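Local coordinates for thiamin pyrophosphokinase family protein (Enterococcus faecalis, PDB 3MEL) that binds thiamine diphosphate and magnesium and probably transfers a diphosphate group from ATP to thiamine to make thiamine diphosphate, at residues V47-S52 against A73-T78; E56-V61 against E66-A71; E86-F91 against Q122-Q127. All coordinates share one frame; numbering follows the deposited sequence.

Contact 1 lies at the thiamine diphosphate pocket and brings together residues that touch the ligand or a magnesium ion. Contact 2 is nested inside the chain loop that contact 1 closes, and their centres are 13 Å apart. The two share the sheet: strands 45-48 and 68-70 are neighbours, and Gly48 O lies 2.7 Å from Ala71 N, a probable hydrogen bond. Contact 3 follows later in the chain, with its centre 20 Å from that of contact 1 and 23 Å from that of contact 2. It packs on contact 2 through Ile69, whose CD1 is 3.3 Å from CG of Glu86. Segment 73-78 of contact 1 leads into helix 79-90, which carries residues 86-90 of contact 3.

Contact 1 (V47-S52 against A73-T78); sequences VGDFDS and AEKDDT. With TPP (thiamine diphosphate), chain E.
The carboxylate of Asp49 has the backbone of Ala73 over one face, with Ala73 CA 3.9 Å from Asp49 CG. Its two oxygens do different work. OD2 takes Lys75 NZ at 3.1 Å, nearly in line with the C-O bond, in a salt bridge. OD1 turns its anti lone pair to the backbone N of Asp51 at 3.2 Å, closing an Asx turn with a nearly straight bond (171°). With both oxygens engaged, rotation of the carboxylate is restrained. Asp49 also joins Asp30 at a magnesium ion; Asp51 also binds magnesium in this protein, though no ion sits on it in this chain. The Lys75 chain bends at its last torsion (chi4 53°), bringing NZ to Asp49 and, more weakly, to Asp77 O 3.3 Å away. The carbonyls of Lys75 and Asp76 approach C2 of the thiazolium, while Thr78 CB lies 3.8 Å from O3A of the diphosphate. Thr80 OG1 and Asp79 N are hydrogen-bonded to the ligand. In the fold, 47-52 runs off the end of strand 45-48, whereas the loop 73-78 leads from strand 68-70 to helix 79-90, with Thr78 as the helix N-cap.

Contact 2 (E56-V61 against E66-A71); sequences EEYHFV and ETLIQA
Tyr58 reaches from its helix to the strand, and its hydroxyl meets the amide of Gln70: NE2 donates to Tyr58 OH at 2.6 Å, with an N-H...O angle of 164°. The hydroxyl lies almost in the amide plane, as a well-aimed N-H requires. Seen from the ring, NE2 sits at the edge, near the ring plane, so this is a bond to the phenol oxygen and not an amide lying over the aromatic face. The two side chains cross at about a right angle, and their flat groups are turned 45° against each other. Gln70 curls round the hydroxyl: its chain bends at the second torsion, and CG passes 3.3 Å from Tyr58 OH before the amide returns to it.

Leu68, two residues earlier on the same side of the strand, supplies the apolar part. Its CD2 is 3.7 Å from Tyr58 OH, and its CD1 comes obliquely to the ring, 4.3 Å from Tyr58 CE1.

The next shell positions the tyrosine. With CG opposite the backbone N (chi1 -174°), the ring is thrown out from the helix toward the strand, where it also meets the ring of Phe50. Leu68 touches Phe50 as well. At the helix itself, Val61 packs on Cys33 and Leu34 of helix 32-37 and on Ala46, while Glu57 makes a salt bridge to Arg31.

Strand 45-48, helix 57-64 and strand 68-70 form a beta-alpha-beta crossover, and this contact ties its helix to its second strand. Strand 68-70 lies at the outer end of the large mixed sheet of this chain, parallel to 45-48; on its other side, Ile69 packs against helix 79-90.

Contact 3 (E86-F91 against Q122-Q127); sequences EALQRF and QGVLRQ
Apolar packing carries this contact: Leu88, pointing outward from its helix, meets Val124 tip to tip, with CD1 of Leu88 3.5 Å from CG2 of Val124. The other methyl of the leucine, CD2, is 4.1 Å from the same CG2, so one valine methyl faces both prongs of the leucine fork. That methyl lies between the backbone N and the carbonyl carbon of Val124, while CG1 stands opposite the carbonyl carbon (chi1 -59°). Gln127 adds a flank. Its chain runs extended beyond CG, and its terminal amide comes near CD2 of Leu88, the two side chains crossing at a slant. Leu88 also touches Met96 of strand 95-99, so it bridges the sheet and the loop.

The backbone bonds that shape the loop come next. Residues 125-127 make a short 3-10 turn, with Gln127 N 2.9 Å from Val124 O, and Leu125 N is bonded to Gln122 O at 3.1 Å. The turn thus presents Val124 and Gln127 together to the helix. It joins helix 119-122 to strand 128-131, which lies between 95-99, its parallel neighbour, and 135-140, its antiparallel one. The contact packs helix 79-90 against the connection entering the strand where the mixed sheet changes from parallel to antiparallel.

The ionic and polar bonds belong to each side separately and do not cross the contact. On the helix, Arg90 NH1 binds Glu86 twice: OE1 at 3.2 Å in a salt bridge, using the anti lone pair, and the backbone O at 2.9 Å, from above the carbonyl plane. Both acceptors lie close to the guanidinium plane. On the loop, Arg126 NE bonds to the carbonyl of Tyr139, and its guanidinium makes a cation-pi contact with Tyr140.

Contact 1 (V47-S52 against A73-T78)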
loop_
_atom_site.group_PDB
_atom_site.type_symbol
_atom_site.label_atom_id
_atom_site.label_comp_id
_atom_site.label_asym_id
_atom_site.label_seq_id
_atom_site.Cartn_x
_atom_site.Cartn_y
_atom_site.Cartn_z
ATOM N N VAL A 47 2.512 22.345 -8.469
ATOM C CA VAL A 47 3.818 21.784 -8.114
ATOM C C VAL A 47 4.205 20.524 -8.894
ATOM O O VAL A 47 3.379 19.656 -9.177
ATOM C CB VAL A 47 3.905 21.454 -6.610
ATOM C CG1 VAL A 47 5.350 21.520 -6.151
ATOM C CG2 VAL A 47 3.083 22.419 -5.818
ATOM N N GLY A 48 5.485 20.421 -9.221
ATOM C CA GLY A 48 5.965 19.282 -9.975
ATOM C C GLY A 48 6.996 19.660 -11.004
ATOM O O GLY A 48 7.497 20.767 -10.994
ATOM N N ASP A 49 7.324 18.726 -11.883
ATOM C CA ASP A 49 8.274 18.977 -12.954
ATOM C C ASP A 49 7.465 19.035 -14.229
ATOM O O ASP A 49 7.928 19.487 -15.271
ATOM C CB ASP A 49 9.329 17.875 -13.009
ATOM C CG ASP A 49 8.749 16.496 -12.781
ATOM O OD1 ASP A 49 7.919 16.065 -13.602
ATOM O OD2 ASP A 49 9.127 15.831 -11.791
ATOM N N PHE A 50 6.230 18.573 -14.109
ATOM C CA PHE A 50 5.232 18.711 -15.155
ATOM C C PHE A 50 5.640 18.025 -16.443
ATOM O O PHE A 50 5.163 18.389 -17.510
ATOM C CB PHE A 50 4.888 20.195 -15.392
ATOM C CG PHE A 50 4.288 20.875 -14.188
ATOM C CD1 PHE A 50 2.956 20.731 -13.895
ATOM C CD2 PHE A 50 5.068 21.634 -13.342
ATOM C CE1 PHE A 50 2.409 21.338 -12.793
ATOM C CE2 PHE A 50 4.521 22.243 -12.231
ATOM C CZ PHE A 50 3.194 22.089 -11.959
ATOM N N ASP A 51 6.502 17.018 -16.333
ATOM C CA ASP A 51 6.943 16.266 -17.505
ATOM C C ASP A 51 5.818 15.405 -18.067
ATOM O O ASP A 51 5.825 15.023 -19.236
ATOM C CB ASP A 51 8.216 15.433 -17.214
ATOM C CG ASP A 51 8.013 14.364 -16.117
ATOM O OD1 ASP A 51 6.858 14.135 -15.653
ATOM O OD2 ASP A 51 9.035 13.744 -15.725
ATOM N N SER A 52 4.831 15.105 -17.244
ATOM C CA SER A 52 3.711 14.351 -17.749
ATOM C C SER A 52 2.805 15.232 -18.642
ATOM O O SER A 52 1.990 14.719 -19.411
ATOM C CB SER A 52 2.962 13.691 -16.587
ATOM O OG SER A 52 1.689 14.263 -16.386
ATOM N N ALA A 73 13.037 17.576 -13.129
ATOM C CA ALA A 73 12.594 16.174 -13.211
ATOM C C ALA A 73 13.510 15.260 -12.399
ATOM O O ALA A 73 13.097 14.197 -11.928
ATOM C CB ALA A 73 12.549 15.709 -14.648
ATOM N N GLU A 74 14.758 15.703 -12.243
ATOM C CA GLU A 74 15.781 14.992 -11.506
ATOM C C GLU A 74 15.888 15.563 -10.113
ATOM O O GLU A 74 16.567 16.562 -9.903
ATOM C CB GLU A 74 17.131 15.185 -12.201
ATOM C CG GLU A 74 18.216 14.161 -11.836
ATOM C CD GLU A 74 18.138 12.920 -12.711
ATOM O OE1 GLU A 74 17.034 12.659 -13.251
ATOM O OE2 GLU A 74 19.175 12.216 -12.869
ATOM N N LYS A 75 15.219 14.934 -9.158
ATOM C CA LYS A 75 15.375 15.304 -7.755
ATOM C C LYS A 75 15.255 14.082 -6.854
ATOM O O LYS A 75 14.796 13.031 -7.299
ATOM C CB LYS A 75 14.334 16.358 -7.346
ATOM C CG LYS A 75 13.116 16.412 -8.241
ATOM C CD LYS A 75 11.861 16.875 -7.501
ATOM C CE LYS A 75 10.625 16.821 -8.402
ATOM N NZ LYS A 75 10.441 15.484 -9.037
ATOM N N ASP A 76 15.668 14.226 -5.595
ATOM C CA ASP A 76 15.370 13.238 -4.556
ATOM C C ASP A 76 13.878 13.158 -4.239
ATOM O O ASP A 76 13.314 12.070 -4.157
ATOM C CB ASP A 76 16.110 13.565 -3.263
ATOM C CG ASP A 76 17.611 13.471 -3.408
ATOM O OD1 ASP A 76 18.084 12.584 -4.167
ATOM O OD2 ASP A 76 18.305 14.291 -2.754
ATOM N N ASP A 77 13.242 14.311 -4.055
ATOM C CA ASP A 77 11.833 14.354 -3.708
ATOM C C ASP A 77 10.920 13.975 -4.856
ATOM O O ASP A 77 11.150 14.350 -6.000
ATOM C CB ASP A 77 11.439 15.753 -3.264
ATOM C CG ASP A 77 12.000 16.118 -1.921
ATOM O OD1 ASP A 77 12.921 15.429 -1.422
ATOM O OD2 ASP A 77 11.517 17.117 -1.363
ATOM N N THR A 78 9.857 13.252 -4.529
ATOM C CA THR A 78 8.716 13.106 -5.424
ATOM C C THR A 78 7.925 14.422 -5.496
ATOM O O THR A 78 7.933 15.205 -4.541
ATOM C CB THR A 78 7.771 12.015 -4.920
ATOM O OG1 THR A 78 7.323 12.343 -3.599
ATOM C CG2 THR A 78 8.470 10.666 -4.887
HETATM N "N1'" TPP E . 16.689 5.868 -5.406
HETATM C "C2'" TPP E . 17.883 6.664 -5.044
HETATM C CM2 TPP E . 18.557 6.150 -3.757
HETATM N "N3'" TPP E . 17.647 8.109 -5.121
HETATM C "C4'" TPP E . 16.973 8.618 -6.341
HETATM N "N4'" TPP E . 16.764 10.067 -6.230
HETATM C "C5'" TPP E . 15.624 7.829 -6.532
HETATM C "C6'" TPP E . 15.993 6.339 -6.603
HETATM C "C7'" TPP E . 14.864 8.313 -7.800
HETATM N N3 TPP E . 14.253 9.666 -7.601
HETATM C C2 TPP E . 13.811 9.992 -6.238
HETATM S S1 TPP E . 12.023 10.307 -6.315
HETATM C C5 TPP E . 11.891 10.313 -8.138
HETATM C C4 TPP E . 13.328 10.197 -8.682
HETATM C CM4 TPP E . 13.377 9.378 -9.970
HETATM C C6 TPP E . 11.006 11.385 -8.774
HETATM C C7 TPP E . 9.592 10.864 -9.090
HETATM O O7 TPP E . 8.670 11.910 -8.832
HETATM P PA TPP E . 7.164 11.986 -9.345
HETATM O O1A TPP E . 6.938 10.439 -9.565
HETATM O O2A TPP E . 6.766 12.996 -10.336
HETATM O O3A TPP E . 6.042 12.384 -8.288
HETATM P PB TPP E . 4.552 11.944 -8.003
HETATM O O1B TPP E . 4.216 12.433 -6.549
HETATM O O2B TPP E . 3.687 13.027 -8.769
HETATM O O3B TPP E . 4.112 10.624 -8.494
#

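Contact 2 (E56-V61 against E66-A71)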
loop_
_atom_site.group_PDB
_atom_site.type_symbol
_atom_site.label_atom_id
_atom_site.label_comp_id
_atom_site.label_asym_id
_atom_site.label_seq_id
_atom_site.Cartn_x
_atom_site.Cartn_y
_atom_site.Cartn_z
ATOM N N GLU A 56 1.148 22.537 -24.232
ATOM C CA GLU A 56 -0.077 23.307 -24.251
ATOM C C GLU A 56 -0.835 23.215 -22.923
ATOM O O GLU A 56 -1.452 24.180 -22.483
ATOM C CB GLU A 56 -0.943 22.814 -25.408
ATOM C CG GLU A 56 -2.213 23.585 -25.621
ATOM C CD GLU A 56 -2.940 23.121 -26.855
ATOM O OE1 GLU A 56 -2.282 22.518 -27.735
ATOM O OE2 GLU A 56 -4.165 23.366 -26.946
ATOM N N GLU A 57 -0.798 22.049 -22.287
ATOM C CA GLU A 57 -1.463 21.881 -21.002
ATOM C C GLU A 57 -0.721 22.646 -19.916
ATOM O O GLU A 57 -1.341 23.229 -19.025
ATOM C CB GLU A 57 -1.565 20.408 -20.633
ATOM C CG GLU A 57 -2.618 19.639 -21.420
ATOM C CD GLU A 57 -2.462 18.138 -21.277
ATOM O OE1 GLU A 57 -1.335 17.683 -20.969
ATOM O OE2 GLU A 57 -3.463 17.419 -21.484
ATOM N N TYR A 58 0.607 22.657 -20.011
ATOM C CA TYR A 58 1.448 23.360 -19.055
ATOM C C TYR A 58 1.416 24.872 -19.256
ATOM O O TYR A 58 1.857 25.634 -18.393
ATOM C CB TYR A 58 2.878 22.861 -19.169
ATOM C CG TYR A 58 3.794 23.436 -18.131
ATOM C CD1 TYR A 58 3.487 23.352 -16.784
ATOM C CD2 TYR A 58 4.965 24.062 -18.492
ATOM C CE1 TYR A 58 4.336 23.886 -15.833
ATOM C CE2 TYR A 58 5.814 24.602 -17.550
ATOM C CZ TYR A 58 5.503 24.510 -16.227
ATOM O OH TYR A 58 6.365 25.052 -15.304
ATOM N N HIS A 59 0.925 25.323 -20.403
ATOM C CA HIS A 59 0.764 26.760 -20.615
ATOM C C HIS A 59 -0.512 27.166 -19.869
ATOM O O HIS A 59 -0.580 28.205 -19.207
ATOM C CB HIS A 59 0.676 27.083 -22.120
ATOM C CG HIS A 59 0.578 28.546 -22.429
ATOM N ND1 HIS A 59 -0.629 29.197 -22.590
ATOM C CD2 HIS A 59 1.537 29.486 -22.598
ATOM C CE1 HIS A 59 -0.408 30.474 -22.844
ATOM N NE2 HIS A 59 0.897 30.676 -22.855
ATOM N N PHE A 60 -1.512 26.301 -19.964
ATOM C CA PHE A 60 -2.796 26.518 -19.329
ATOM C C PHE A 60 -2.712 26.470 -17.803
ATOM O O PHE A 60 -3.451 27.174 -17.120
ATOM C CB PHE A 60 -3.794 25.489 -19.850
ATOM C CG PHE A 60 -5.123 25.543 -19.179
ATOM C CD1 PHE A 60 -5.849 26.732 -19.146
ATOM C CD2 PHE A 60 -5.664 24.403 -18.589
ATOM C CE1 PHE A 60 -7.084 26.784 -18.528
ATOM C CE2 PHE A 60 -6.900 24.445 -17.967
ATOM C CZ PHE A 60 -7.609 25.638 -17.938
ATOM N N VAL A 61 -1.816 25.642 -17.272
ATOM C CA VAL A 61 -1.626 25.537 -15.831
ATOM C C VAL A 61 -0.823 26.721 -15.303
ATOM O O VAL A 61 -0.839 27.033 -14.118
ATOM C CB VAL A 61 -0.929 24.226 -15.469
ATOM C CG1 VAL A 61 -0.452 24.247 -14.037
ATOM C CG2 VAL A 61 -1.864 23.067 -15.712
ATOM N N GLU A 66 -2.054 30.420 -9.280
ATOM C CA GLU A 66 -1.571 31.709 -8.804
ATOM C C GLU A 66 -0.176 31.649 -8.204
ATOM O O GLU A 66 0.472 32.681 -8.066
ATOM C CB GLU A 66 -2.564 32.391 -7.859
ATOM C CG GLU A 66 -2.943 31.624 -6.612
ATOM C CD GLU A 66 -4.032 32.340 -5.817
ATOM O OE1 GLU A 66 -4.999 32.838 -6.441
ATOM O OE2 GLU A 66 -3.921 32.406 -4.568
ATOM N N THR A 67 0.276 30.452 -7.835
ATOM C CA THR A 67 1.689 30.207 -7.544
ATOM C C THR A 67 2.145 28.974 -8.291
ATOM O O THR A 67 1.541 27.899 -8.172
ATOM C CB THR A 67 1.978 29.973 -6.064
ATOM O OG1 THR A 67 1.426 31.039 -5.301
ATOM C CG2 THR A 67 3.462 29.949 -5.814
ATOM N N LEU A 68 3.212 29.136 -9.068
ATOM C CA LEU A 68 3.805 28.022 -9.792
ATOM C C LEU A 68 5.117 27.612 -9.137
ATOM O O LEU A 68 6.042 28.422 -9.009
ATOM C CB LEU A 68 4.061 28.417 -11.247
ATOM C CG LEU A 68 4.645 27.355 -12.168
ATOM C CD1 LEU A 68 3.720 26.153 -12.215
ATOM C CD2 LEU A 68 4.870 27.930 -13.551
ATOM N N ILE A 69 5.197 26.359 -8.703
ATOM C CA ILE A 69 6.493 25.779 -8.359
ATOM C C ILE A 69 6.881 24.679 -9.343
ATOM O O ILE A 69 6.435 23.546 -9.242
ATOM C CB ILE A 69 6.522 25.270 -6.928
ATOM C CG1 ILE A 69 6.316 26.443 -5.978
ATOM C CG2 ILE A 69 7.839 24.599 -6.658
ATOM C CD1 ILE A 69 6.461 26.093 -4.552
ATOM N N GLN A 70 7.676 25.045 -10.333
ATOM C CA GLN A 70 8.200 24.088 -11.303
ATOM C C GLN A 70 9.588 23.613 -10.863
ATOM O O GLN A 70 10.494 24.417 -10.667
ATOM C CB GLN A 70 8.246 24.742 -12.684
ATOM C CG GLN A 70 9.037 24.003 -13.745
ATOM C CD GLN A 70 9.698 24.982 -14.707
ATOM O OE1 GLN A 70 10.903 25.248 -14.609
ATOM N NE2 GLN A 70 8.905 25.560 -15.611
ATOM N N ALA A 71 9.739 22.312 -10.674
ATOM C CA ALA A 71 10.980 21.748 -10.147
ATOM C C ALA A 71 11.604 20.776 -11.153
ATOM O O ALA A 71 10.920 20.320 -12.061
ATOM C CB ALA A 71 10.710 21.046 -8.820
#

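Contact 3 (E86-F91 against Q122-Q127)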
loop_
_atom_site.group_PDB
_atom_site.type_symbol
_atom_site.label_atom_id
_atom_site.label_comp_id
_atom_site.label_asym_id
_atom_site.label_seq_id
_atom_site.Cartn_x
_atom_site.Cartn_y
_atom_site.Cartn_z
ATOM N N GLU A 86 5.949 22.603 0.552
ATOM C CA GLU A 86 5.635 23.959 0.129
ATOM C C GLU A 86 4.341 24.428 0.778
ATOM O O GLU A 86 4.257 25.546 1.294
ATOM C CB GLU A 86 5.484 24.040 -1.396
ATOM C CG GLU A 86 6.759 23.855 -2.211
ATOM C CD GLU A 86 7.870 24.833 -1.838
ATOM O OE1 GLU A 86 7.566 25.944 -1.353
ATOM O OE2 GLU A 86 9.062 24.489 -2.028
ATOM N N ALA A 87 3.326 23.569 0.723
ATOM C CA ALA A 87 1.997 23.899 1.218
ATOM C C ALA A 87 1.997 24.047 2.738
ATOM O O ALA A 87 1.356 24.942 3.267
ATOM C CB ALA A 87 0.996 22.862 0.768
ATOM N N LEU A 88 2.726 23.189 3.446
ATOM C CA LEU A 88 2.872 23.393 4.875
ATOM C C LEU A 88 3.691 24.644 5.158
ATOM O O LEU A 88 3.574 25.235 6.233
ATOM C CB LEU A 88 3.507 22.193 5.559
ATOM C CG LEU A 88 2.622 21.050 6.035
ATOM C CD1 LEU A 88 3.516 19.880 6.337
ATOM C CD2 LEU A 88 1.822 21.414 7.256
ATOM N N GLN A 89 4.529 25.056 4.212
ATOM C CA GLN A 89 5.306 26.270 4.434
ATOM C C GLN A 89 4.360 27.454 4.523
ATOM O O GLN A 89 4.616 28.397 5.265
ATOM C CB GLN A 89 6.320 26.528 3.329
ATOM C CG GLN A 89 7.077 27.821 3.566
ATOM C CD GLN A 89 7.893 28.293 2.372
ATOM O OE1 GLN A 89 8.952 27.734 2.075
ATOM N NE2 GLN A 89 7.413 29.341 1.691
ATOM N N ARG A 90 3.267 27.376 3.762
ATOM C CA ARG A 90 2.328 28.468 3.591
ATOM C C ARG A 90 1.182 28.360 4.569
ATOM O O ARG A 90 0.511 29.360 4.828
ATOM C CB ARG A 90 1.758 28.452 2.169
ATOM C CG ARG A 90 2.535 29.262 1.154
ATOM C CD ARG A 90 2.322 28.746 -0.265
ATOM N NE ARG A 90 3.348 29.248 -1.175
ATOM C CZ ARG A 90 4.569 28.719 -1.306
ATOM N NH1 ARG A 90 4.933 27.651 -0.602
ATOM N NH2 ARG A 90 5.433 29.259 -2.150
ATOM N N PHE A 91 0.942 27.150 5.088
ATOM C CA PHE A 91 -0.171 26.881 6.013
ATOM C C PHE A 91 0.257 25.922 7.105
ATOM O O PHE A 91 -0.250 24.819 7.195
ATOM C CB PHE A 91 -1.353 26.276 5.263
ATOM C CG PHE A 91 -1.987 27.212 4.268
ATOM C CD1 PHE A 91 -3.207 27.815 4.541
ATOM C CD2 PHE A 91 -1.358 27.503 3.068
ATOM C CE1 PHE A 91 -3.786 28.683 3.627
ATOM C CE2 PHE A 91 -1.931 28.355 2.160
ATOM C CZ PHE A 91 -3.147 28.947 2.437
ATOM N N GLN A 122 7.327 14.894 10.530
ATOM C CA GLN A 122 7.029 14.331 11.837
ATOM C C GLN A 122 6.201 15.294 12.729
ATOM O O GLN A 122 5.164 14.913 13.302
ATOM C CB GLN A 122 8.328 13.938 12.524
ATOM C CG GLN A 122 8.356 12.480 12.921
ATOM C CD GLN A 122 8.699 12.286 14.386
ATOM O OE1 GLN A 122 9.317 13.160 15.012
ATOM N NE2 GLN A 122 8.301 11.140 14.946
ATOM N N GLY A 123 6.655 16.543 12.817
ATOM C CA GLY A 123 6.035 17.549 13.655
ATOM C C GLY A 123 4.600 17.848 13.287
ATOM O O GLY A 123 3.888 18.518 14.034
ATOM N N VAL A 124 4.160 17.343 12.143
ATOM C CA VAL A 124 2.777 17.518 11.735
ATOM C C VAL A 124 2.086 16.228 11.262
ATOM O O VAL A 124 1.277 16.281 10.334
ATOM C CB VAL A 124 2.638 18.619 10.644
ATOM C CG1 VAL A 124 3.155 19.960 11.154
ATOM C CG2 VAL A 124 3.361 18.228 9.364
ATOM N N LEU A 125 2.374 15.084 11.888
ATOM C CA LEU A 125 1.746 13.826 11.456
ATOM C C LEU A 125 0.247 13.835 11.674
ATOM O O LEU A 125 -0.524 13.241 10.924
ATOM C CB LEU A 125 2.350 12.620 12.172
ATOM C CG LEU A 125 2.325 12.525 13.692
ATOM C CD1 LEU A 125 1.053 11.918 14.201
ATOM C CD2 LEU A 125 3.496 11.676 14.104
ATOM N N ARG A 126 -0.152 14.511 12.736
ATOM C CA ARG A 126 -1.534 14.652 13.114
ATOM C C ARG A 126 -2.270 15.487 12.062
ATOM O O ARG A 126 -3.490 15.514 12.016
ATOM C CB ARG A 126 -1.561 15.323 14.483
ATOM C CG ARG A 126 -2.573 14.792 15.478
ATOM C CD ARG A 126 -2.508 13.299 15.647
ATOM N NE ARG A 126 -3.258 12.606 14.605
ATOM C CZ ARG A 126 -4.569 12.722 14.406
ATOM N NH1 ARG A 126 -5.142 12.035 13.429
ATOM N NH2 ARG A 126 -5.308 13.517 15.175
ATOM N N GLN A 127 -1.514 16.145 11.192
ATOM C CA GLN A 127 -2.085 17.057 10.199
ATOM C C GLN A 127 -2.238 16.462 8.799
ATOM O O GLN A 127 -2.820 17.088 7.925
ATOM C CB GLN A 127 -1.234 18.329 10.100
ATOM C CG GLN A 127 -1.265 19.196 11.344
ATOM C CD GLN A 127 -0.530 20.493 11.162
ATOM O OE1 GLN A 127 -0.589 21.113 10.100
ATOM N NE2 GLN A 127 0.165 20.921 12.197
#